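Local coordinates for protein lysin (Bacillus phage PBC5, PDB 6ILU) that probably binds the bacterial cell wall through SH3b-type domains, as the cell-wall-binding part of a phage endolysin, at residues L16-D21 and H74-W79; D57-C62 and A70-F75. All coordinates share one frame; numbering follows the deposited sequence.

Contact 1 (L16-D21 and H74-W79); sequences LSIYPD and HFTIDW
Leu16 and Thr76 form an antiparallel hydrogen-bonded pair: Leu16 N donates to Thr76 O at 2.9 Å, and Thr76 N donates in turn to Leu16 O. Their side chains share one face of the sheet, where Leu16 CB comes no nearer than 4.1 Å to Thr76 OG1. The next pair, Ser17 with Phe75, is non-hydrogen-bonded; the CA atoms close to 4.4 Å and Phe75 CD1 lies 3.5 Å from Ser17 N. A water donates to Ser17 O and is hydrogen-bonded to Thr76 OG1, bridging the two segments. Here the pairing of strands 13-17 and 75-84 ends, in the antiparallel sheet of an SH3b domain. Beyond it residues 17-19 turn, with Ser17 OG accepting from Tyr19 N in an ST turn. Ile18 N still reaches His74 O in a nearly straight bond (170° at the hydrogen), although it sits above the carbonyl plane. With CG2 anti to its carbonyl carbon, Ile18 lays that methyl 3.6 Å from Phe75 C, while CG1 packs on His74 O. The Tyr19 and His74 rings meet obliquely, planes at 56°, and Tyr19 OH comes within 3.1 Å of His74 ND1.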
ATOM      1  N   LEU A  16       5.007  -8.951   7.573  1.00 22.14           N
ATOM      2  CA  LEU A  16       5.390 -10.126   8.338  1.00 21.77           C
ATOM      3  C   LEU A  16       4.725 -10.071   9.708  1.00 22.16           C
ATOM      4  O   LEU A  16       4.802  -9.050  10.369  1.00 23.28           O
ATOM      5  CB  LEU A  16       6.915 -10.151   8.481  1.00 22.06           C
ATOM      6  CG  LEU A  16       7.451 -11.317   9.294  1.00 24.51           C
ATOM      7  CD1 LEU A  16       7.348 -12.626   8.454  1.00 29.72           C
ATOM      8  CD2 LEU A  16       8.887 -10.972   9.616  1.00 27.89           C
ATOM      9  N   SER A  17       4.028 -11.138  10.094  1.00 21.88           N
ATOM     10  CA  SER A  17       3.382 -11.232  11.410  1.00 21.23           C
ATOM     11  C   SER A  17       4.301 -10.795  12.552  1.00 23.17           C
ATOM     12  O   SER A  17       5.472 -11.199  12.590  1.00 25.16           O
ATOM     13  CB  SER A  17       2.946 -12.673  11.687  1.00 23.78           C
ATOM     14  OG  SER A  17       2.347 -12.787  12.985  1.00 22.92           O
ATOM     15  N   ILE A  18       3.754 -10.028  13.494  1.00 22.87           N
ATOM     16  CA  ILE A  18       4.501  -9.738  14.734  1.00 21.71           C
ATOM     17  C   ILE A  18       4.480 -10.897  15.753  1.00 24.12           C
ATOM     18  O   ILE A  18       5.205 -10.863  16.752  1.00 23.39           O
ATOM     19  CB  ILE A  18       3.975  -8.457  15.450  1.00 21.91           C
ATOM     20  CG1 ILE A  18       2.544  -8.682  15.983  1.00 20.48           C
ATOM     21  CG2 ILE A  18       4.071  -7.235  14.493  1.00 19.84           C
ATOM     22  CD1 ILE A  18       2.001  -7.495  16.868  1.00 22.97           C
ATOM     23  N   TYR A  19       3.659 -11.912  15.491  1.00 24.19           N
ATOM     24  CA  TYR A  19       3.475 -13.044  16.426  1.00 24.43           C
ATOM     25  C   TYR A  19       4.402 -14.203  16.055  1.00 24.60           C
ATOM     26  O   TYR A  19       4.962 -14.225  14.960  1.00 28.16           O
ATOM     27  CB  TYR A  19       2.012 -13.505  16.394  1.00 26.91           C
ATOM     28  CG  TYR A  19       1.073 -12.408  16.798  1.00 23.55           C
ATOM     29  CD1 TYR A  19       0.870 -12.105  18.144  1.00 25.17           C
ATOM     30  CD2 TYR A  19       0.427 -11.642  15.845  1.00 24.04           C
ATOM     31  CE1 TYR A  19       0.025 -11.081  18.512  1.00 26.55           C
ATOM     32  CE2 TYR A  19      -0.403 -10.614  16.213  1.00 25.87           C
ATOM     33  CZ  TYR A  19      -0.606 -10.345  17.528  1.00 27.13           C
ATOM     34  OH  TYR A  19      -1.433  -9.325  17.891  1.00 33.16           O
ATOM     35  N   PRO A  20       4.545 -15.185  16.945  1.00 25.31           N
ATOM     36  CA  PRO A  20       5.398 -16.321  16.609  1.00 26.39           C
ATOM     37  C   PRO A  20       4.855 -17.132  15.451  1.00 26.52           C
ATOM     38  O   PRO A  20       3.672 -17.062  15.134  1.00 26.51           O
ATOM     39  CB  PRO A  20       5.389 -17.159  17.885  1.00 27.76           C
ATOM     40  CG  PRO A  20       5.113 -16.133  18.967  1.00 31.37           C
ATOM     41  CD  PRO A  20       4.137 -15.201  18.363  1.00 28.20           C
ATOM     42  N   ASP A  21       5.727 -17.877  14.796  1.00 32.20           N
ATOM     43  CA  ASP A  21       5.264 -18.827  13.778  1.00 32.75           C
ATOM     44  C   ASP A  21       4.268 -19.788  14.454  1.00 31.39           C
ATOM     45  O   ASP A  21       4.501 -20.235  15.610  1.00 30.37           O
ATOM     46  CB  ASP A  21       6.457 -19.587  13.183  1.00 34.63           C
ATOM     47  CG  ASP A  21       6.093 -20.386  11.954  1.00 38.05           C
ATOM     48  OD1 ASP A  21       4.994 -20.187  11.391  1.00 33.07           O
ATOM     49  OD2 ASP A  21       6.932 -21.219  11.565  1.00 40.62           O
ATOM     50  N   HIS A  74      -1.053  -6.078  13.303  1.00 22.02           N
ATOM     51  CA  HIS A  74      -0.575  -7.436  13.556  1.00 24.52           C
ATOM     52  C   HIS A  74       0.684  -7.741  12.755  1.00 24.44           C
ATOM     53  O   HIS A  74       1.156  -8.861  12.800  1.00 23.66           O
ATOM     54  CB  HIS A  74      -1.674  -8.477  13.213  1.00 22.70           C
ATOM     55  CG  HIS A  74      -2.894  -8.363  14.078  1.00 28.12           C
ATOM     56  ND1 HIS A  74      -2.838  -8.013  15.413  1.00 32.30           N
ATOM     57  CD2 HIS A  74      -4.205  -8.528  13.788  1.00 26.43           C
ATOM     58  CE1 HIS A  74      -4.061  -7.991  15.915  1.00 30.55           C
ATOM     59  NE2 HIS A  74      -4.912  -8.292  14.945  1.00 29.41           N
ATOM     60  N   PHE A  75       1.196  -6.757  11.997  1.00 22.05           N
ATOM     61  CA  PHE A  75       2.374  -6.983  11.127  1.00 22.52           C
ATOM     62  C   PHE A  75       3.438  -5.916  11.254  1.00 23.91           C
ATOM     63  O   PHE A  75       3.131  -4.808  11.681  1.00 25.69           O
ATOM     64  CB  PHE A  75       1.961  -7.022   9.627  1.00 20.93           C
ATOM     65  CG  PHE A  75       0.940  -8.086   9.310  1.00 21.67           C
ATOM     66  CD1 PHE A  75       1.352  -9.327   8.869  1.00 22.45           C
ATOM     67  CD2 PHE A  75      -0.407  -7.861   9.541  1.00 21.68           C
ATOM     68  CE1 PHE A  75       0.420 -10.345   8.602  1.00 24.40           C
ATOM     69  CE2 PHE A  75      -1.339  -8.857   9.330  1.00 24.62           C
ATOM     70  CZ  PHE A  75      -0.926 -10.102   8.826  1.00 24.60           C
ATOM     71  N   THR A  76       4.687  -6.246  10.906  1.00 23.03           N
ATOM     72  CA  THR A  76       5.653  -5.204  10.553  1.00 25.61           C
ATOM     73  C   THR A  76       5.623  -5.140   9.025  1.00 26.63           C
ATOM     74  O   THR A  76       5.640  -6.189   8.338  1.00 24.07           O
ATOM     75  CB  THR A  76       7.068  -5.480  11.085  1.00 30.73           C
ATOM     76  OG1 THR A  76       7.480  -6.777  10.680  1.00 33.34           O
ATOM     77  CG2 THR A  76       7.066  -5.472  12.596  1.00 29.25           C
ATOM     78  N   ILE A  77       5.481  -3.926   8.477  1.00 23.18           N
ATOM     79  CA  ILE A  77       5.224  -3.788   7.021  1.00 21.73           C
ATOM     80  C   ILE A  77       6.343  -2.971   6.417  1.00 25.32           C
ATOM     81  O   ILE A  77       6.668  -1.886   6.937  1.00 24.83           O
ATOM     82  CB  ILE A  77       3.881  -3.109   6.725  1.00 21.41           C
ATOM     83  CG1 ILE A  77       2.743  -3.896   7.409  1.00 24.42           C
ATOM     84  CG2 ILE A  77       3.644  -2.954   5.202  1.00 20.20           C
ATOM     85  CD1 ILE A  77       1.430  -3.122   7.492  1.00 24.25           C
ATOM     86  N   ASP A  78       6.979  -3.537   5.391  1.00 23.68           N
ATOM     87  CA  ASP A  78       7.994  -2.835   4.623  1.00 23.84           C
ATOM     88  C   ASP A  78       7.275  -2.314   3.387  1.00 22.95           C
ATOM     89  O   ASP A  78       7.028  -3.070   2.425  1.00 22.64           O
ATOM     90  CB  ASP A  78       9.168  -3.764   4.246  1.00 24.77           C
ATOM     91  CG  ASP A  78       9.986  -4.227   5.453  1.00 34.16           C
ATOM     92  OD1 ASP A  78      10.209  -3.434   6.413  1.00 32.42           O
ATOM     93  OD2 ASP A  78      10.445  -5.393   5.404  1.00 35.34           O
ATOM     94  N   TRP A  79       6.876  -1.043   3.428  1.00 22.43           N
ATOM     95  CA  TRP A  79       6.113  -0.466   2.301  1.00 21.48           C
ATOM     96  C   TRP A  79       7.030  -0.276   1.105  1.00 22.36           C
ATOM     97  O   TRP A  79       8.240   0.012   1.253  1.00 24.36           O
ATOM     98  CB  TRP A  79       5.496   0.865   2.715  1.00 19.72           C
ATOM     99  CG  TRP A  79       4.533   0.736   3.827  1.00 23.29           C
ATOM    100  CD1 TRP A  79       4.768   1.033   5.157  1.00 24.75           C
ATOM    101  CD2 TRP A  79       3.184   0.275   3.756  1.00 20.50           C
ATOM    102  NE1 TRP A  79       3.653   0.780   5.902  1.00 20.96           N
ATOM    103  CE2 TRP A  79       2.655   0.318   5.072  1.00 21.88           C
ATOM    104  CE3 TRP A  79       2.367  -0.204   2.721  1.00 23.98           C
ATOM    105  CZ2 TRP A  79       1.361  -0.079   5.369  1.00 20.89           C
ATOM    106  CZ3 TRP A  79       1.063  -0.584   3.021  1.00 23.19           C
ATOM    107  CH2 TRP A  79       0.572  -0.533   4.335  1.00 20.66           C
TER
HETATM  108  O   HOH W   1       7.293  -8.860  12.459  1.00 26.39           O

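Contact 2 (D57-C62 and A70-F75); sequences DKDMIC and AYNKHF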
ATOM      1  N   ASP A  57      -5.693   2.242  14.444  1.00 34.65           N
ATOM      2  CA  ASP A  57      -5.916   0.825  14.664  1.00 35.30           C
ATOM      3  C   ASP A  57      -6.840   0.219  13.654  1.00 31.76           C
ATOM      4  O   ASP A  57      -6.895  -1.006  13.529  1.00 35.09           O
ATOM      5  CB  ASP A  57      -6.484   0.581  16.069  1.00 44.71           C
ATOM      6  CG  ASP A  57      -5.418   0.201  17.069  1.00 58.49           C
ATOM      7  OD1 ASP A  57      -4.221   0.431  16.797  1.00 62.19           O
ATOM      8  OD2 ASP A  57      -5.769  -0.315  18.150  1.00 67.83           O
ATOM      9  N   LYS A  58      -7.595   1.049  12.930  1.00 30.12           N
ATOM     10  CA  LYS A  58      -8.572   0.515  11.977  1.00 28.48           C
ATOM     11  C   LYS A  58      -7.966   0.280  10.601  1.00 25.01           C
ATOM     12  O   LYS A  58      -8.648  -0.264   9.719  1.00 25.07           O
ATOM     13  CB  LYS A  58      -9.786   1.451  11.817  1.00 29.04           C
ATOM     14  CG  LYS A  58     -10.578   1.640  13.115  1.00 42.82           C
ATOM     15  CD  LYS A  58     -11.783   2.534  12.933  1.00 46.89           C
ATOM     16  CE  LYS A  58     -12.339   3.024  14.273  1.00 57.26           C
ATOM     17  NZ  LYS A  58     -12.740   1.918  15.204  1.00 64.57           N
ATOM     18  N   ASP A  59      -6.703   0.658  10.410  1.00 19.65           N
ATOM     19  CA  ASP A  59      -6.017   0.367   9.140  1.00 20.12           C
ATOM     20  C   ASP A  59      -5.936  -1.134   8.894  1.00 19.06           C
ATOM     21  O   ASP A  59      -5.597  -1.914   9.827  1.00 20.68           O
ATOM     22  CB  ASP A  59      -4.583   0.927   9.106  1.00 21.06           C
ATOM     23  CG  ASP A  59      -4.522   2.439   9.008  1.00 26.14           C
ATOM     24  OD1 ASP A  59      -5.513   3.083   8.650  1.00 26.67           O
ATOM     25  OD2 ASP A  59      -3.444   3.013   9.299  1.00 26.00           O
ATOM     26  N   MET A  60      -6.221  -1.512   7.636  1.00 18.81           N
ATOM     27  CA  MET A  60      -6.071  -2.905   7.194  1.00 19.68           C
ATOM     28  C   MET A  60      -5.263  -3.044   5.909  1.00 19.16           C
ATOM     29  O   MET A  60      -5.185  -2.089   5.083  1.00 19.42           O
ATOM     30  CB  MET A  60      -7.461  -3.559   6.998  1.00 18.43           C
ATOM     31  CG  MET A  60      -8.248  -3.527   8.310  1.00 19.48           C
ATOM     32  SD  MET A  60      -9.743  -4.494   8.241  1.00 21.77           S
ATOM     33  CE  MET A  60      -9.127  -6.118   8.746  1.00 21.06           C
ATOM     34  N   ILE A  61      -4.665  -4.227   5.713  1.00 18.74           N
ATOM     35  CA  ILE A  61      -3.915  -4.509   4.494  1.00 16.42           C
ATOM     36  C   ILE A  61      -4.500  -5.761   3.868  1.00 17.96           C
ATOM     37  O   ILE A  61      -4.978  -6.637   4.564  1.00 18.59           O
ATOM     38  CB  ILE A  61      -2.408  -4.741   4.751  1.00 16.53           C
ATOM     39  CG1 ILE A  61      -2.192  -5.636   5.988  1.00 19.05           C
ATOM     40  CG2 ILE A  61      -1.655  -3.393   4.930  1.00 17.62           C
ATOM     41  CD1 ILE A  61      -0.718  -6.116   6.121  1.00 20.11           C
ATOM     42  N   CYS A  62      -4.490  -5.802   2.530  1.00 17.11           N
ATOM     43  CA  CYS A  62      -5.084  -6.900   1.792  1.00 16.92           C
ATOM     44  C   CYS A  62      -3.973  -7.817   1.292  1.00 20.95           C
ATOM     45  O   CYS A  62      -3.088  -7.371   0.533  1.00 20.37           O
ATOM     46  CB  CYS A  62      -5.878  -6.353   0.622  1.00 15.48           C
ATOM     47  SG  CYS A  62      -6.827  -7.763  -0.117  1.00 22.09           S
ATOM     48  N   ALA A  70      -6.424  -7.910   6.686  1.00 20.48           N
ATOM     49  CA  ALA A  70      -5.900  -8.142   8.026  1.00 20.48           C
ATOM     50  C   ALA A  70      -5.517  -6.796   8.641  1.00 18.14           C
ATOM     51  O   ALA A  70      -5.176  -5.856   7.928  1.00 19.41           O
ATOM     52  CB  ALA A  70      -4.683  -9.065   7.994  1.00 25.77           C
ATOM     53  N   TYR A  71      -5.534  -6.708   9.960  1.00 20.84           N
ATOM     54  CA  TYR A  71      -5.151  -5.421  10.566  1.00 19.91           C
ATOM     55  C   TYR A  71      -3.647  -5.156  10.475  1.00 21.68           C
ATOM     56  O   TYR A  71      -2.840  -6.032  10.827  1.00 22.16           O
ATOM     57  CB  TYR A  71      -5.591  -5.372  12.034  1.00 19.68           C
ATOM     58  CG  TYR A  71      -7.076  -5.264  12.223  1.00 24.05           C
ATOM     59  CD1 TYR A  71      -7.742  -4.079  11.945  1.00 24.54           C
ATOM     60  CD2 TYR A  71      -7.824  -6.343  12.683  1.00 24.81           C
ATOM     61  CE1 TYR A  71      -9.130  -3.963  12.123  1.00 25.96           C
ATOM     62  CE2 TYR A  71      -9.200  -6.224  12.862  1.00 26.02           C
ATOM     63  CZ  TYR A  71      -9.841  -5.034  12.590  1.00 26.79           C
ATOM     64  OH  TYR A  71     -11.193  -4.921  12.818  1.00 28.76           O
ATOM     65  N   ASN A  72      -3.277  -3.927  10.055  1.00 18.92           N
ATOM     66  CA  ASN A  72      -1.862  -3.546  10.002  1.00 20.49           C
ATOM     67  C   ASN A  72      -1.145  -3.806  11.303  1.00 22.06           C
ATOM     68  O   ASN A  72       0.038  -4.132  11.293  1.00 21.78           O
ATOM     69  CB  ASN A  72      -1.674  -2.052   9.669  1.00 21.10           C
ATOM     70  CG  ASN A  72      -2.200  -1.690   8.292  1.00 21.89           C
ATOM     71  OD1 ASN A  72      -3.167  -2.292   7.804  1.00 19.51           O
ATOM     72  ND2 ASN A  72      -1.557  -0.712   7.653  1.00 23.43           N
ATOM     73  N   LYS A  73      -1.843  -3.614  12.427  1.00 23.65           N
ATOM     74  CA  LYS A  73      -1.196  -3.659  13.739  1.00 24.10           C
ATOM     75  C   LYS A  73      -0.640  -5.066  14.064  1.00 22.81           C
ATOM     76  O   LYS A  73       0.189  -5.191  14.972  1.00 24.37           O
ATOM     77  CB  LYS A  73      -2.186  -3.210  14.837  1.00 25.02           C
ATOM     78  CG  LYS A  73      -3.362  -4.127  15.017  1.00 30.15           C
ATOM     79  CD  LYS A  73      -4.387  -3.533  15.965  1.00 36.08           C
ATOM     80  CE  LYS A  73      -5.620  -4.427  15.999  1.00 41.55           C
ATOM     81  NZ  LYS A  73      -6.587  -4.050  17.087  1.00 44.98           N
ATOM     82  N   HIS A  74      -1.053  -6.078  13.303  1.00 22.02           N
ATOM     83  CA  HIS A  74      -0.575  -7.436  13.556  1.00 24.52           C
ATOM     84  C   HIS A  74       0.684  -7.741  12.755  1.00 24.44           C
ATOM     85  O   HIS A  74       1.156  -8.861  12.800  1.00 23.66           O
ATOM     86  CB  HIS A  74      -1.674  -8.477  13.213  1.00 22.70           C
ATOM     87  CG  HIS A  74      -2.894  -8.363  14.078  1.00 28.12           C
ATOM     88  ND1 HIS A  74      -2.838  -8.013  15.413  1.00 32.30           N
ATOM     89  CD2 HIS A  74      -4.205  -8.528  13.788  1.00 26.43           C
ATOM     90  CE1 HIS A  74      -4.061  -7.991  15.915  1.00 30.55           C
ATOM     91  NE2 HIS A  74      -4.912  -8.292  14.945  1.00 29.41           N
ATOM     92  N   PHE A  75       1.196  -6.757  11.997  1.00 22.05           N
ATOM     93  CA  PHE A  75       2.374  -6.983  11.127  1.00 22.52           C
ATOM     94  C   PHE A  75       3.438  -5.916  11.254  1.00 23.91           C
ATOM     95  O   PHE A  75       3.131  -4.808  11.681  1.00 25.69           O
ATOM     96  CB  PHE A  75       1.961  -7.022   9.627  1.00 20.93           C
ATOM     97  CG  PHE A  75       0.940  -8.086   9.310  1.00 21.67           C
ATOM     98  CD1 PHE A  75       1.352  -9.327   8.869  1.00 22.45           C
ATOM     99  CD2 PHE A  75      -0.407  -7.861   9.541  1.00 21.68           C
ATOM    100  CE1 PHE A  75       0.420 -10.345   8.602  1.00 24.40           C
ATOM    101  CE2 PHE A  75      -1.339  -8.857   9.330  1.00 24.62           C
ATOM    102  CZ  PHE A  75      -0.926 -10.102   8.826  1.00 24.60           C
TER
HETATM  103  O   HOH W   2      -4.425  -1.877  12.238  1.00 22.97           O
HETATM  104  O   HOH W   3      -8.408  -2.695  15.517  1.00 42.69           O
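Ala70 pairs with Ile61 through two backbone bonds, Ile61 N to Ala70 O at 2.8 Å and Ala70 N to Ile61 O at 2.9 Å, the mark of an antiparallel hydrogen-bonded pair. At the following non-hydrogen-bonded pair, Tyr71 lies against Met60. The Met60 chain bends at its last torsion (chi3 88°) and brings CE over the middle of the Tyr71 ring, 3.8 Å from the centroid and 3° off the normal: a CH-pi contact, with SD oblique to the ring in a Met-aromatic contact. Water 3 lies over the opposite face, toward the rim. Asn72 begins a 3-10 turn, and its N donates to Asp59 O at 3.1 Å from above the carbonyl plane; its side chain packs against Asp59 CB and Ile61 CG2. Water 2 donates to both Asp57 O and Asp59 O and accepts from Lys73 N, tying the 3-10 turn to residues 57-59. Lys73, extended beyond CG, carries NZ to a long salt bridge with Asp57 OD2, 4.0 Å, while water 3 links NZ to Asp57 O. Phe75 offers a ring face to Ile61 CD1, 4.3 Å from the centroid. This hairpin of strands 60-62 and 69-71 joins the sheet through strand 46-52, whose backbone hydrogen-bonds to that of Met60 and Cys62; Ala70 packs on Leu27 of strand 25-29, and Ile61 and Asn72 pack on Ile77 and Trp79 of strand 75-84.

Both contacts belong to one antiparallel sheet, with centres about 10 Å apart, and share His74 and Phe75, where the 3-10 turn after strand 69-71 runs into strand 75-84. Contact 1 is a surface contact, its centre about 15 Å from that of the chain, with one buried residue among seven touching. Contact 2, about 11 Å out, is partly buried and covers more area, 522 against 347 Å². Each has three backbone hydrogen bonds across it; contact 2 adds methyl-to-ring packing, and its long salt bridge lies between exposed residues. They touch directly, Ile18 CD1 lying 3.5 Å from Lys73 O and Trp79 CH2 3.7 Å from Ile61 CG2.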